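Pngf-ii (Elizabethkingia meningoseptica, PDB 4R4X) probably removes N-linked glycans from glycoproteins and glycopeptides by cleaving the bond to asparagine, as a bacterial peptide:N-glycosidase of the PNGase F type. Local coordinates at residues Y8-E13 against S144-T149; N107-E112 against T138-S143. All coordinates share one frame; numbering follows the deposited sequence.

Interaction 1 (Y8-E13 against S144-T149); sequences YQNSFE and SVVEAT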
ATOM      1  N   TYR A   8      36.289  -9.865   9.431  1.00 17.64           N
ATOM      2  CA  TYR A   8      35.643 -10.135  10.714  1.00 18.75           C
ATOM      3  C   TYR A   8      34.720 -11.333  10.660  1.00 19.38           C
ATOM      4  O   TYR A   8      34.236 -11.725   9.590  1.00 21.30           O
ATOM      5  CB  TYR A   8      34.815  -8.930  11.172  1.00 17.57           C
ATOM      6  CG  TYR A   8      35.621  -7.685  11.460  1.00 16.56           C
ATOM      7  CD1 TYR A   8      35.872  -6.761  10.465  1.00 16.04           C
ATOM      8  CD2 TYR A   8      36.114  -7.426  12.733  1.00 15.64           C
ATOM      9  CE1 TYR A   8      36.604  -5.606  10.717  1.00 15.80           C
ATOM     10  CE2 TYR A   8      36.858  -6.280  12.997  1.00 15.59           C
ATOM     11  CZ  TYR A   8      37.095  -5.368  11.996  1.00 15.47           C
ATOM     12  OH  TYR A   8      37.826  -4.220  12.238  1.00 15.83           O
ATOM     13  N   GLN A   9      34.443 -11.864  11.839  1.00 21.36           N
ATOM     14  CA  GLN A   9      33.586 -13.036  12.010  1.00 23.25           C
ATOM     15  C   GLN A   9      32.567 -12.815  13.126  1.00 24.35           C
ATOM     16  O   GLN A   9      32.946 -12.447  14.247  1.00 25.13           O
ATOM     17  CB  GLN A   9      34.456 -14.251  12.337  1.00 24.86           C
ATOM     18  CG  GLN A   9      33.690 -15.549  12.492  1.00 27.25           C
ATOM     19  CD  GLN A   9      34.610 -16.717  12.804  1.00 29.64           C
ATOM     20  OE1 GLN A   9      34.859 -17.562  11.944  1.00 32.61           O
ATOM     21  NE2 GLN A   9      35.134 -16.755  14.013  1.00 30.06           N
ATOM     22  N   ASN A  10      31.292 -13.060  12.820  1.00 25.73           N
ATOM     23  CA  ASN A  10      30.175 -12.938  13.764  1.00 27.53           C
ATOM     24  C   ASN A  10      29.873 -14.238  14.501  1.00 30.02           C
ATOM     25  O   ASN A  10      29.895 -15.307  13.901  1.00 29.01           O
ATOM     26  CB  ASN A  10      28.901 -12.497  13.040  1.00 30.15           C
ATOM     27  CG  ASN A  10      28.974 -11.054  12.576  1.00 31.45           C
ATOM     28  OD1 ASN A  10      28.118 -10.234  12.899  1.00 36.65           O
ATOM     29  ND2 ASN A  10      30.028 -10.728  11.872  1.00 30.88           N
ATOM     30  N   SER A  11      29.582 -14.107  15.795  1.00 31.03           N
ATOM     31  CA  SER A  11      29.268 -15.217  16.691  1.00 32.46           C
ATOM     32  C   SER A  11      28.085 -14.822  17.539  1.00 33.82           C
ATOM     33  O   SER A  11      27.897 -13.649  17.837  1.00 32.18           O
ATOM     34  CB  SER A  11      30.443 -15.482  17.634  1.00 33.18           C
ATOM     35  OG  SER A  11      31.418 -16.293  17.015  1.00 36.24           O
ATOM     36  N   PHE A  12      27.285 -15.806  17.930  1.00 38.05           N
ATOM     37  CA  PHE A  12      26.283 -15.614  18.971  1.00 42.15           C
ATOM     38  C   PHE A  12      26.538 -16.661  20.056  1.00 45.23           C
ATOM     39  O   PHE A  12      26.520 -17.855  19.777  1.00 42.66           O
ATOM     40  CB  PHE A  12      24.863 -15.734  18.408  1.00 45.02           C
ATOM     41  CG  PHE A  12      23.793 -15.379  19.403  1.00 47.57           C
ATOM     42  CD1 PHE A  12      23.584 -14.055  19.774  1.00 48.66           C
ATOM     43  CD2 PHE A  12      22.999 -16.366  19.981  1.00 49.54           C
ATOM     44  CE1 PHE A  12      22.604 -13.721  20.699  1.00 50.04           C
ATOM     45  CE2 PHE A  12      22.019 -16.039  20.907  1.00 50.02           C
ATOM     46  CZ  PHE A  12      21.823 -14.715  21.268  1.00 50.50           C
ATOM     47  N   GLU A  13      26.828 -16.195  21.272  1.00 48.38           N
ATOM     48  CA  GLU A  13      27.025 -17.064  22.439  1.00 52.35           C
ATOM     49  C   GLU A  13      27.888 -18.275  22.111  1.00 50.69           C
ATOM     50  O   GLU A  13      27.520 -19.404  22.403  1.00 51.79           O
ATOM     51  CB  GLU A  13      25.668 -17.495  23.017  1.00 53.55           C
ATOM     52  CG  GLU A  13      24.915 -16.354  23.694  1.00 58.21           C
ATOM     53  CD  GLU A  13      23.497 -16.713  24.117  1.00 61.94           C
ATOM     54  OE1 GLU A  13      23.056 -17.855  23.856  1.00 63.17           O
ATOM     55  OE2 GLU A  13      22.818 -15.843  24.712  1.00 60.65           O
ATOM     56  N   SER A 144      26.312 -11.093  21.360  1.00 32.19           N
ATOM     57  CA  SER A 144      26.627 -10.972  19.943  1.00 29.82           C
ATOM     58  C   SER A 144      28.020 -10.370  19.763  1.00 28.11           C
ATOM     59  O   SER A 144      28.276  -9.222  20.154  1.00 26.32           O
ATOM     60  CB  SER A 144      25.589 -10.112  19.252  1.00 30.90           C
ATOM     61  OG  SER A 144      24.301 -10.681  19.422  1.00 32.52           O
ATOM     62  N   VAL A 145      28.902 -11.158  19.163  1.00 24.69           N
ATOM     63  CA  VAL A 145      30.316 -10.836  19.073  1.00 25.22           C
ATOM     64  C   VAL A 145      30.680 -10.676  17.603  1.00 24.71           C
ATOM     65  O   VAL A 145      30.227 -11.455  16.772  1.00 27.35           O
ATOM     66  CB  VAL A 145      31.173 -11.979  19.665  1.00 25.09           C
ATOM     67  CG1 VAL A 145      32.665 -11.680  19.540  1.00 24.26           C
ATOM     68  CG2 VAL A 145      30.797 -12.253  21.118  1.00 25.52           C
ATOM     69  N   VAL A 146      31.492  -9.676  17.288  1.00 23.23           N
ATOM     70  CA  VAL A 146      32.095  -9.547  15.961  1.00 22.38           C
ATOM     71  C   VAL A 146      33.591  -9.429  16.234  1.00 21.93           C
ATOM     72  O   VAL A 146      33.998  -8.524  16.954  1.00 21.10           O
ATOM     73  CB  VAL A 146      31.579  -8.293  15.205  1.00 22.65           C
ATOM     74  CG1 VAL A 146      32.194  -8.200  13.810  1.00 22.21           C
ATOM     75  CG2 VAL A 146      30.063  -8.312  15.096  1.00 23.02           C
ATOM     76  N   GLU A 147      34.397 -10.349  15.704  1.00 21.12           N
ATOM     77  CA  GLU A 147      35.832 -10.356  15.981  1.00 21.95           C
ATOM     78  C   GLU A 147      36.668 -10.526  14.705  1.00 20.86           C
ATOM     79  O   GLU A 147      36.321 -11.295  13.823  1.00 21.32           O
ATOM     80  CB  GLU A 147      36.159 -11.446  17.022  1.00 24.67           C
ATOM     81  CG  GLU A 147      37.644 -11.637  17.309  1.00 28.07           C
ATOM     82  CD  GLU A 147      37.918 -12.411  18.609  1.00 31.22           C
ATOM     83  OE1 GLU A 147      36.971 -12.999  19.185  1.00 31.35           O
ATOM     84  OE2 GLU A 147      39.079 -12.423  19.056  1.00 33.65           O
ATOM     85  N   ALA A 148      37.774  -9.799  14.616  1.00 20.42           N
ATOM     86  CA  ALA A 148      38.697  -9.930  13.480  1.00 19.57           C
ATOM     87  C   ALA A 148      39.319 -11.336  13.441  1.00 20.27           C
ATOM     88  O   ALA A 148      39.652 -11.890  14.490  1.00 19.67           O
ATOM     89  CB  ALA A 148      39.782  -8.873  13.577  1.00 19.42           C
ATOM     90  N   THR A 149      39.421 -11.912  12.241  1.00 20.72           N
ATOM     91  CA  THR A 149      40.089 -13.196  12.006  1.00 22.55           C
ATOM     92  C   THR A 149      41.393 -13.016  11.218  1.00 22.90           C
ATOM     93  O   THR A 149      42.252 -13.881  11.250  1.00 22.33           O
ATOM     94  CB  THR A 149      39.174 -14.153  11.221  1.00 23.29           C
ATOM     95  OG1 THR A 149      38.581 -13.445  10.145  1.00 23.56           O
ATOM     96  CG2 THR A 149      38.074 -14.676  12.104  1.00 24.64           C
TER
HETATM   97  O   HOH W   1      27.433 -10.972  15.817  1.00 35.82           O
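Tyr8 packs against Val146 and Ala148 at the buried end of an antiparallel strand pair. Its CB lies 3.8 Å from Val146 CG1, and the two side chains cross at about a right angle. CG sits beside the backbone N (chi1 -64°), which brings ring atom CE2 to 4.0 Å from Ala148 CB. Tyr8 OH is hydrogen-bonded to Val135 O on strand 134-140, which fixes the far end of the ring. Asn10 lies alongside Val146, with OD1 3.5 Å from Val146 CG2. Between the strands run two pairs of backbone hydrogen bonds, at Gln9 with Glu147 and at Ser11 with Val145. This is a regular antiparallel ladder in the N-terminal domain, whose sequence family is placed in the LolA/LolB clan. The other face, with Gln9, Ser11, Val145 and Glu147, carries partly exposed side chains. Its cross-strand contact is sparse, Ser11 CB to Val145 CB at 4.1 Å. At the corner after the strand, Thr149 CG2 meets Gln9 CB at 3.7 Å. At the solvent end, Ser144 OG touches the edge of the exposed Phe12 ring, 3.5 Å from CD1. Farther along, a water 3.1 Å from Asn10 OD1 and 3.0 Å from Val145 O may donate to either.

Interaction 2 (N107-E112 against T138-S143); sequences NSNTIE and TVRNGS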
ATOM      1  N   ASN A 107      20.885   3.139  22.870  1.00 45.03           N
ATOM      2  CA  ASN A 107      19.517   2.609  23.035  1.00 48.62           C
ATOM      3  C   ASN A 107      19.425   1.461  24.038  1.00 48.31           C
ATOM      4  O   ASN A 107      18.860   0.403  23.737  1.00 50.14           O
ATOM      5  CB  ASN A 107      18.950   2.152  21.686  1.00 50.27           C
ATOM      6  CG  ASN A 107      18.797   3.289  20.708  1.00 54.14           C
ATOM      7  OD1 ASN A 107      18.667   4.451  21.103  1.00 53.82           O
ATOM      8  ND2 ASN A 107      18.810   2.966  19.420  1.00 55.84           N
ATOM      9  N   SER A 108      20.011   1.668  25.213  1.00 48.81           N
ATOM     10  CA  SER A 108      20.017   0.671  26.293  1.00 48.37           C
ATOM     11  C   SER A 108      20.832  -0.598  25.992  1.00 45.71           C
ATOM     12  O   SER A 108      21.034  -1.421  26.888  1.00 46.27           O
ATOM     13  CB  SER A 108      18.582   0.308  26.707  1.00 50.66           C
ATOM     14  OG  SER A 108      17.852   1.476  27.052  1.00 50.17           O
ATOM     15  N   ASN A 109      21.300  -0.762  24.752  1.00 41.63           N
ATOM     16  CA  ASN A 109      22.236  -1.833  24.436  1.00 38.71           C
ATOM     17  C   ASN A 109      23.629  -1.434  24.909  1.00 35.18           C
ATOM     18  O   ASN A 109      24.031  -0.287  24.756  1.00 34.17           O
ATOM     19  CB  ASN A 109      22.262  -2.141  22.936  1.00 39.80           C
ATOM     20  CG  ASN A 109      21.032  -2.902  22.470  1.00 42.15           C
ATOM     21  OD1 ASN A 109      20.521  -3.777  23.168  1.00 44.54           O
ATOM     22  ND2 ASN A 109      20.560  -2.579  21.283  1.00 41.82           N
ATOM     23  N   THR A 110      24.330  -2.384  25.519  1.00 33.15           N
ATOM     24  CA  THR A 110      25.716  -2.223  25.929  1.00 31.72           C
ATOM     25  C   THR A 110      26.634  -2.851  24.897  1.00 29.37           C
ATOM     26  O   THR A 110      26.453  -4.017  24.511  1.00 29.51           O
ATOM     27  CB  THR A 110      25.963  -2.914  27.272  1.00 32.16           C
ATOM     28  OG1 THR A 110      25.108  -2.326  28.250  1.00 33.50           O
ATOM     29  CG2 THR A 110      27.421  -2.754  27.715  1.00 33.81           C
ATOM     30  N   ILE A 111      27.609  -2.077  24.439  1.00 27.56           N
ATOM     31  CA  ILE A 111      28.566  -2.564  23.447  1.00 26.43           C
ATOM     32  C   ILE A 111      29.987  -2.365  23.943  1.00 25.13           C
ATOM     33  O   ILE A 111      30.426  -1.231  24.174  1.00 24.72           O
ATOM     34  CB  ILE A 111      28.421  -1.859  22.082  1.00 26.24           C
ATOM     35  CG1 ILE A 111      26.983  -1.973  21.557  1.00 27.15           C
ATOM     36  CG2 ILE A 111      29.406  -2.458  21.085  1.00 26.13           C
ATOM     37  CD1 ILE A 111      26.161  -0.725  21.801  1.00 29.84           C
ATOM     38  N   GLU A 112      30.702  -3.477  24.105  1.00 24.84           N
ATOM     39  CA  GLU A 112      32.110  -3.441  24.470  1.00 24.08           C
ATOM     40  C   GLU A 112      32.950  -3.435  23.188  1.00 22.22           C
ATOM     41  O   GLU A 112      32.715  -4.230  22.273  1.00 21.90           O
ATOM     42  CB  GLU A 112      32.471  -4.651  25.316  1.00 26.67           C
ATOM     43  CG  GLU A 112      31.602  -4.862  26.546  1.00 29.01           C
ATOM     44  CD  GLU A 112      31.815  -6.248  27.132  1.00 31.79           C
ATOM     45  OE1 GLU A 112      31.046  -7.182  26.797  1.00 33.51           O
ATOM     46  OE2 GLU A 112      32.785  -6.405  27.892  1.00 34.03           O
ATOM     47  N   THR A 138      33.943  -6.410  18.858  1.00 20.39           N
ATOM     48  CA  THR A 138      32.806  -5.792  19.552  1.00 21.47           C
ATOM     49  C   THR A 138      31.944  -6.871  20.183  1.00 21.83           C
ATOM     50  O   THR A 138      31.804  -7.967  19.635  1.00 22.08           O
ATOM     51  CB  THR A 138      31.922  -4.961  18.612  1.00 21.97           C
ATOM     52  OG1 THR A 138      31.330  -5.828  17.636  1.00 24.22           O
ATOM     53  CG2 THR A 138      32.741  -3.888  17.919  1.00 22.54           C
ATOM     54  N   VAL A 139      31.387  -6.560  21.346  1.00 22.34           N
ATOM     55  CA  VAL A 139      30.495  -7.463  22.050  1.00 23.61           C
ATOM     56  C   VAL A 139      29.259  -6.681  22.434  1.00 25.65           C
ATOM     57  O   VAL A 139      29.340  -5.666  23.146  1.00 22.60           O
ATOM     58  CB  VAL A 139      31.123  -8.052  23.327  1.00 24.58           C
ATOM     59  CG1 VAL A 139      30.202  -9.124  23.917  1.00 24.79           C
ATOM     60  CG2 VAL A 139      32.494  -8.619  23.030  1.00 24.44           C
ATOM     61  N   ARG A 140      28.119  -7.148  21.933  1.00 28.38           N
ATOM     62  CA  ARG A 140      26.852  -6.462  22.105  1.00 30.46           C
ATOM     63  C   ARG A 140      26.022  -7.278  23.093  1.00 32.80           C
ATOM     64  O   ARG A 140      25.703  -8.442  22.827  1.00 29.59           O
ATOM     65  CB  ARG A 140      26.136  -6.325  20.761  1.00 32.58           C
ATOM     66  CG  ARG A 140      24.714  -5.772  20.842  1.00 37.13           C
ATOM     67  CD  ARG A 140      24.088  -5.586  19.461  1.00 38.13           C
ATOM     68  NE  ARG A 140      24.739  -4.489  18.737  1.00 40.24           N
ATOM     69  CZ  ARG A 140      24.315  -3.220  18.698  1.00 43.40           C
ATOM     70  NH1 ARG A 140      23.199  -2.838  19.327  1.00 45.83           N
ATOM     71  NH2 ARG A 140      25.015  -2.314  18.015  1.00 42.42           N
ATOM     72  N   ASN A 141      25.701  -6.657  24.231  1.00 33.32           N
ATOM     73  CA  ASN A 141      24.918  -7.293  25.290  1.00 36.69           C
ATOM     74  C   ASN A 141      25.472  -8.635  25.717  1.00 36.21           C
ATOM     75  O   ASN A 141      24.723  -9.584  25.927  1.00 40.40           O
ATOM     76  CB  ASN A 141      23.446  -7.414  24.855  1.00 35.62           C
ATOM     77  CG  ASN A 141      22.814  -6.063  24.569  1.00 36.36           C
ATOM     78  OD1 ASN A 141      22.118  -5.879  23.570  1.00 37.73           O
ATOM     79  ND2 ASN A 141      23.072  -5.105  25.441  1.00 35.97           N
ATOM     80  N   GLY A 142      26.793  -8.719  25.800  1.00 36.16           N
ATOM     81  CA  GLY A 142      27.479  -9.932  26.207  1.00 37.22           C
ATOM     82  C   GLY A 142      27.280 -11.161  25.331  1.00 39.08           C
ATOM     83  O   GLY A 142      27.885 -12.190  25.607  1.00 41.58           O
ATOM     84  N   SER A 143      26.476 -11.062  24.267  1.00 37.73           N
ATOM     85  CA  SER A 143      26.063 -12.237  23.490  1.00 37.13           C
ATOM     86  C   SER A 143      26.511 -12.224  22.033  1.00 34.60           C
ATOM     87  O   SER A 143      26.986 -13.235  21.522  1.00 33.99           O
ATOM     88  CB  SER A 143      24.542 -12.369  23.526  1.00 37.91           C
ATOM     89  OG  SER A 143      24.072 -12.273  24.852  1.00 40.85           O
TER
HETATM   90  O   HOH W   2      28.361  -6.540  25.658  1.00 30.21           O
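Strands 109-112 and 138-140 run antiparallel, their axes 161° apart, with Ile111 facing Arg140 as a non-hydrogen-bonded pair and Glu112 facing Val139 as a hydrogen-bonded one. Glu112 and Val139 exchange two backbone hydrogen bonds. A third runs from Asn141 N to Thr110 O at 2.8 Å and is almost straight (175°). On one face, Ile111 and Arg140 lie side by side and point the same way. The arginine is extended to CD and then bends at chi3 (-70°). The bend lays one face of the guanidinium against Ile111, with CG1 4.1 Å from Arg140 CZ and over the centre of the group. On the other face, Glu112 runs beside Val139, and its OE1 comes within 3.6 Å of Val139 CG1. A water accepts a hydrogen bond from Gly142 N at 2.7 Å and can donate to Glu112 OE1, and so may link the glutamate to the turn. In that turn Ser143 N bonds to Arg140 O, with Asn141 and Gly142 at the corners. It is a beta turn close to type I', common in tight hairpins, and joins strands 134-140 and 144-154. Ser143 OG donates to Asn141 O. Glu112 OE2 forms a salt bridge with Lys101 on strand 97-106. That strand flanks 109-116 on its other side, where Ile111 is backbone-bonded to Thr104. Strand 134-140 is paired in turn with 144-154.

In the fold
Both interactions lie in the N-terminal domain, with centres about 12 Å apart. Along the chain the order is 8-13, 107-112, 138-143, 144-149, so interaction 2 falls between the two halves of interaction 1. Strands 134-140 and 144-154 are successive and antiparallel, joined by a tight turn. The four strands are thus neighbours in the order 3-12, 144-154, 134-140, 109-116. Val146 O and Thr138 N, 2.8 Å apart, probably form a hydrogen bond between the contacts. Glu13 N and Ser143 O probably form another near the turn. Interaction 1 therefore joins the N-terminal strand to the later hairpin, and interaction 2 continues the strand pairing beyond it.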